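PDB 2VRS: sigma-C capsid protein from Avian reovirus, which attaches the virus to host cells as a homotrimeric fibre and induces cell apoptosis. Local coordinates for residues C[83-88]-C[146-151]; C[101-106]-C[112-117]. One frame throughout, in Å; residues are numbered along the deposited sequence.

Both contacts lie in the C-terminal beta-barrel domain of the fibre, and their centres are about 8 Å apart. Interaction 1 joins strand 81-92 to the loop after strand 128-134. Interaction 2 is the hairpin of strands 98-108 and 111-119. In chain order 83-88 comes first, then both strands of interaction 2, then 146-151. Strands 81-92 and 98-108 are sheet neighbours, so interaction 2 continues the sheet from which M83 and F85 project. A backbone hydrogen bond from M101 N to W87 O joins the two strands, and T112 OG1 probably bonds R147 O. The loop thus packs against one face of three successive antiparallel strands, probably the interior of the barrel.

Interaction 1 (C[83-88]-C[146-151]); sequences MQFRWM and ARLVPS
L148 reaches out of the 146-151 loop with both methyls and meets two side chains of strand 81-92. Its CD2 touches the sulfur of M83, L148 CD2 to M83 SD 4.0 Å. Its CD1 comes up to the far end of the F85 ring, L148 CD1 to F85 CZ 4.0 Å. The approach to the ring is oblique. F85 and L148 come from opposite directions and meet between strand and loop.

M83 completes the packed part. Its chain is extended beyond CG, with chi2 178° and chi3 179°, and this carries the terminal methyl past L148 to R147. There M83 CE lies 3.8 Å from R147 CB, and the two side chains cross at about a right angle. R147 then bends away at chi2 and chi3. Its NH2 bonds T211 OG1, and the side chain makes a cation-pi contact with Y65. The touching surfaces of all four residues are apolar, and all four are buried.

The rest of the contact is looser. The closest pair of CA atoms, M83 and R147, is 9.6 Å apart, so side chains alone bridge the segments. W87 points the same way as M83 and F85 but stays farther off, W87 CZ3 to L148 CD1 5.7 Å. Its CE3 lies in plane at the edge of the F85 ring. On the other side of the strand, Q84 is solvent-exposed and R86 partly so.

Here a loop closes over one strand face of the fibre's C-terminal beta-barrel domain. Strand 81-92 bonds through its backbone to strand 98-108, and F85 also packs on V103 of that strand. The 3-10 segment 146-148 lies over the face of the strand from which M83 and F85 project, and the chain then runs through P150 to S151, the N-cap residue of helix 152-155.

Interaction 2 (C[101-106]-C[112-117]); sequences MTVNAH and TDYMMS
N104 and M115 exchange two backbone hydrogen bonds, both 2.8 Å: N104 N to M115 O, nearly straight at 175°, and M115 N to N104 O. T102 with S117 and H106 with D113 form the other hydrogen-bonded pairs of this antiparallel ladder. The T102 N to S117 O bond is 2.7 Å. Six bonds thus hold the two strands in register.

Two waters add to the grip. One accepts from N104 ND2 and donates to M115 O. The other bridges H106 ND1 and D113 OD2, at 2.8 Å from each, and lies in the plane of the histidine ring at its edge. D113 also bonds H108 and forms a salt bridge with R111.

M115 is bent at chi2 and chi3 (78° and 47°), which folds its methyl back over the neighbouring strand. M115 CE stands 3.9 Å from H106 CB. V103, A105, Y114 and M116 project from the other face. V103 CG2 lies 3.7 Å from M116 CG, the two side chains running side by side. A105 CB meets Y114 CD1 at 3.7 Å.

This beta hairpin of strands 98-108 and 111-119 is flanked by strand 81-92 and strand 198-210. A105 and Y114 pack on L148. N104, H106 and M115 pack on Y177, S158 and Q175 of a neighbouring subunit, respectively, so the hairpin face that carries them takes part in the trimer contact.

Interaction 1 (C[83-88]-C[146-151])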
# COMPACT_ATOMS: atom_id res chain seq x y z
N MET C 83 11.27 9.55 -15.76
CA MET C 83 11.59 10.95 -16.07
C MET C 83 13.09 11.15 -16.22
O MET C 83 13.89 10.60 -15.48
CB MET C 83 11.11 11.85 -14.95
CG MET C 83 9.65 11.80 -14.71
SD MET C 83 9.35 12.90 -13.30
CE MET C 83 7.61 12.77 -13.17
N GLN C 84 13.48 11.97 -17.20
CA GLN C 84 14.90 12.25 -17.44
C GLN C 84 15.03 13.78 -17.50
O GLN C 84 14.33 14.46 -18.28
CB GLN C 84 15.36 11.64 -18.76
CG GLN C 84 15.17 10.13 -18.80
CD GLN C 84 15.49 9.58 -20.16
OE1 GLN C 84 14.66 8.93 -20.79
NE2 GLN C 84 16.70 9.85 -20.63
N PHE C 85 15.85 14.33 -16.61
CA PHE C 85 16.12 15.77 -16.59
C PHE C 85 17.51 16.09 -16.05
O PHE C 85 18.23 15.20 -15.56
CB PHE C 85 15.01 16.49 -15.82
CG PHE C 85 14.76 15.93 -14.43
CD1 PHE C 85 15.50 16.39 -13.34
CD2 PHE C 85 13.76 14.96 -14.22
CE1 PHE C 85 15.25 15.87 -12.05
CE2 PHE C 85 13.50 14.45 -12.92
CZ PHE C 85 14.26 14.90 -11.85
N ARG C 86 17.88 17.36 -16.10
CA ARG C 86 19.13 17.82 -15.53
C ARG C 86 18.88 18.63 -14.25
O ARG C 86 17.92 19.41 -14.17
CB ARG C 86 19.91 18.64 -16.58
CG ARG C 86 20.24 17.80 -17.83
CD ARG C 86 21.45 16.92 -17.58
NE ARG C 86 22.70 17.53 -18.05
CZ ARG C 86 23.44 18.41 -17.38
NH1 ARG C 86 23.07 18.83 -16.17
NH2 ARG C 86 24.56 18.88 -17.92
N TRP C 87 19.75 18.45 -13.27
CA TRP C 87 19.54 19.11 -11.97
C TRP C 87 20.85 19.72 -11.52
O TRP C 87 21.86 19.00 -11.42
CB TRP C 87 19.10 18.07 -10.93
CG TRP C 87 18.31 18.60 -9.80
CD1 TRP C 87 18.33 19.88 -9.31
CD2 TRP C 87 17.39 17.85 -8.99
NE1 TRP C 87 17.45 19.98 -8.23
CE2 TRP C 87 16.85 18.75 -8.03
CE3 TRP C 87 16.93 16.51 -9.00
CZ2 TRP C 87 15.89 18.36 -7.08
CZ3 TRP C 87 15.97 16.11 -8.04
CH2 TRP C 87 15.45 17.04 -7.11
N MET C 88 20.86 21.03 -11.28
CA MET C 88 22.09 21.64 -10.77
C MET C 88 22.04 21.51 -9.26
O MET C 88 21.16 22.08 -8.60
CB MET C 88 22.23 23.11 -11.20
CG MET C 88 23.63 23.66 -10.89
SD MET C 88 23.61 25.47 -10.87
CE MET C 88 22.43 25.85 -9.56
N ALA C 146 4.45 16.57 -9.06
CA ALA C 146 3.97 15.94 -7.84
C ALA C 146 4.80 14.70 -7.53
O ALA C 146 4.94 14.34 -6.38
CB ALA C 146 2.52 15.57 -7.98
N ARG C 147 5.38 14.09 -8.56
CA ARG C 147 6.17 12.83 -8.34
C ARG C 147 7.55 13.09 -7.75
O ARG C 147 8.28 12.13 -7.48
CB ARG C 147 6.34 12.05 -9.63
CG ARG C 147 5.01 11.70 -10.35
CD ARG C 147 4.35 10.43 -9.85
NE ARG C 147 4.01 10.44 -8.42
CZ ARG C 147 2.94 11.02 -7.88
NH1 ARG C 147 2.06 11.68 -8.63
NH2 ARG C 147 2.77 10.95 -6.56
N LEU C 148 7.91 14.37 -7.58
CA LEU C 148 9.25 14.73 -7.11
C LEU C 148 9.18 15.38 -5.74
O LEU C 148 10.16 15.93 -5.23
CB LEU C 148 9.95 15.69 -8.10
CG LEU C 148 10.02 15.21 -9.56
CD1 LEU C 148 10.78 16.23 -10.41
CD2 LEU C 148 10.66 13.82 -9.62
N VAL C 149 7.97 15.38 -5.18
CA VAL C 149 7.70 15.95 -3.85
C VAL C 149 7.37 14.84 -2.86
O VAL C 149 6.43 14.06 -3.06
CB VAL C 149 6.50 16.97 -3.89
CG1 VAL C 149 6.27 17.54 -2.49
CG2 VAL C 149 6.82 18.13 -4.85
N PRO C 150 8.15 14.74 -1.77
CA PRO C 150 7.93 13.70 -0.76
C PRO C 150 6.65 13.94 0.04
O PRO C 150 6.23 15.10 0.20
CB PRO C 150 9.13 13.85 0.17
CG PRO C 150 9.48 15.36 0.05
CD PRO C 150 9.28 15.63 -1.41
N SER C 151 6.07 12.86 0.57
CA SER C 151 4.88 12.99 1.40
C SER C 151 5.23 13.71 2.71
O SER C 151 6.38 13.77 3.10
CB SER C 151 4.27 11.62 1.72
OG SER C 151 5.14 10.88 2.57

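Interaction 2 (C[101-106]-C[112-117])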
# COMPACT_ATOMS: atom_id res chain seq x y z
N MET C 101 23.88 17.49 -12.57
CA MET C 101 23.52 16.07 -12.51
C MET C 101 22.55 15.69 -13.60
O MET C 101 21.53 16.34 -13.83
CB MET C 101 22.84 15.74 -11.15
CG MET C 101 23.68 16.11 -9.92
SD MET C 101 25.35 15.40 -9.87
CE MET C 101 24.90 13.67 -9.54
N THR C 102 22.85 14.58 -14.28
CA THR C 102 21.86 13.95 -15.14
C THR C 102 21.03 12.98 -14.29
O THR C 102 21.56 12.07 -13.64
CB THR C 102 22.59 13.20 -16.27
OG1 THR C 102 23.30 14.18 -17.04
CG2 THR C 102 21.64 12.41 -17.15
N VAL C 103 19.73 13.21 -14.28
CA VAL C 103 18.85 12.48 -13.33
C VAL C 103 17.85 11.63 -14.09
O VAL C 103 17.20 12.10 -15.02
CB VAL C 103 18.04 13.44 -12.41
CG1 VAL C 103 17.10 12.61 -11.49
CG2 VAL C 103 18.97 14.36 -11.58
N ASN C 104 17.72 10.36 -13.69
CA ASN C 104 16.59 9.55 -14.06
C ASN C 104 15.76 9.28 -12.80
O ASN C 104 16.31 8.78 -11.84
CB ASN C 104 17.04 8.21 -14.60
CG ASN C 104 17.53 8.29 -16.03
OD1 ASN C 104 16.75 8.17 -16.97
ND2 ASN C 104 18.80 8.46 -16.20
N ALA C 105 14.49 9.63 -12.85
CA ALA C 105 13.56 9.45 -11.75
C ALA C 105 12.53 8.41 -12.18
O ALA C 105 11.75 8.61 -13.12
CB ALA C 105 12.90 10.84 -11.37
N HIS C 106 12.59 7.25 -11.53
CA HIS C 106 11.66 6.18 -11.86
C HIS C 106 10.50 6.24 -10.90
O HIS C 106 10.65 5.97 -9.69
CB HIS C 106 12.38 4.80 -11.77
CG HIS C 106 11.49 3.64 -12.12
ND1 HIS C 106 11.36 2.54 -11.30
CD2 HIS C 106 10.70 3.42 -13.20
CE1 HIS C 106 10.50 1.69 -11.85
NE2 HIS C 106 10.10 2.19 -13.01
N THR C 112 9.29 7.16 -5.81
CA THR C 112 10.14 7.77 -6.84
C THR C 112 11.56 7.51 -6.53
O THR C 112 12.05 7.90 -5.46
CB THR C 112 9.86 9.29 -6.98
OG1 THR C 112 8.54 9.43 -7.48
CG2 THR C 112 10.86 9.92 -7.89
N ASP C 113 12.22 6.79 -7.44
CA ASP C 113 13.63 6.41 -7.22
C ASP C 113 14.51 7.20 -8.12
O ASP C 113 14.27 7.24 -9.32
CB ASP C 113 13.82 4.89 -7.42
CG ASP C 113 13.05 4.08 -6.36
OD1 ASP C 113 13.23 4.41 -5.16
OD2 ASP C 113 12.29 3.15 -6.71
N TYR C 114 15.50 7.89 -7.52
CA TYR C 114 16.43 8.73 -8.27
C TYR C 114 17.73 8.01 -8.58
O TYR C 114 18.36 7.41 -7.71
CB TYR C 114 16.80 9.96 -7.43
CG TYR C 114 15.75 11.01 -7.28
CD1 TYR C 114 15.07 11.52 -8.39
CD2 TYR C 114 15.49 11.56 -6.02
CE1 TYR C 114 14.11 12.57 -8.24
CE2 TYR C 114 14.58 12.58 -5.87
CZ TYR C 114 13.88 13.09 -6.96
OH TYR C 114 12.98 14.12 -6.76
N MET C 115 18.15 8.09 -9.84
CA MET C 115 19.47 7.63 -10.22
C MET C 115 20.14 8.83 -10.89
O MET C 115 19.66 9.28 -11.92
CB MET C 115 19.31 6.46 -11.22
CG MET C 115 18.97 5.14 -10.57
SD MET C 115 17.22 4.87 -10.06
CE MET C 115 16.25 5.39 -11.49
N MET C 116 21.24 9.33 -10.32
CA MET C 116 21.90 10.55 -10.86
C MET C 116 23.37 10.32 -11.13
O MET C 116 24.06 9.61 -10.37
CB MET C 116 21.84 11.65 -9.82
CG MET C 116 20.43 11.89 -9.25
SD MET C 116 20.52 13.34 -8.15
CE MET C 116 18.95 13.26 -7.32
N SER C 117 23.86 10.94 -12.20
CA SER C 117 25.28 10.89 -12.47
C SER C 117 25.74 12.25 -12.96
O SER C 117 24.96 13.05 -13.50
CB SER C 117 25.60 9.79 -13.50
OG SER C 117 24.98 10.07 -14.72
O HOH W 1 21.31 9.05 -14.53
O HOH W 2 12.81 1.75 -9.07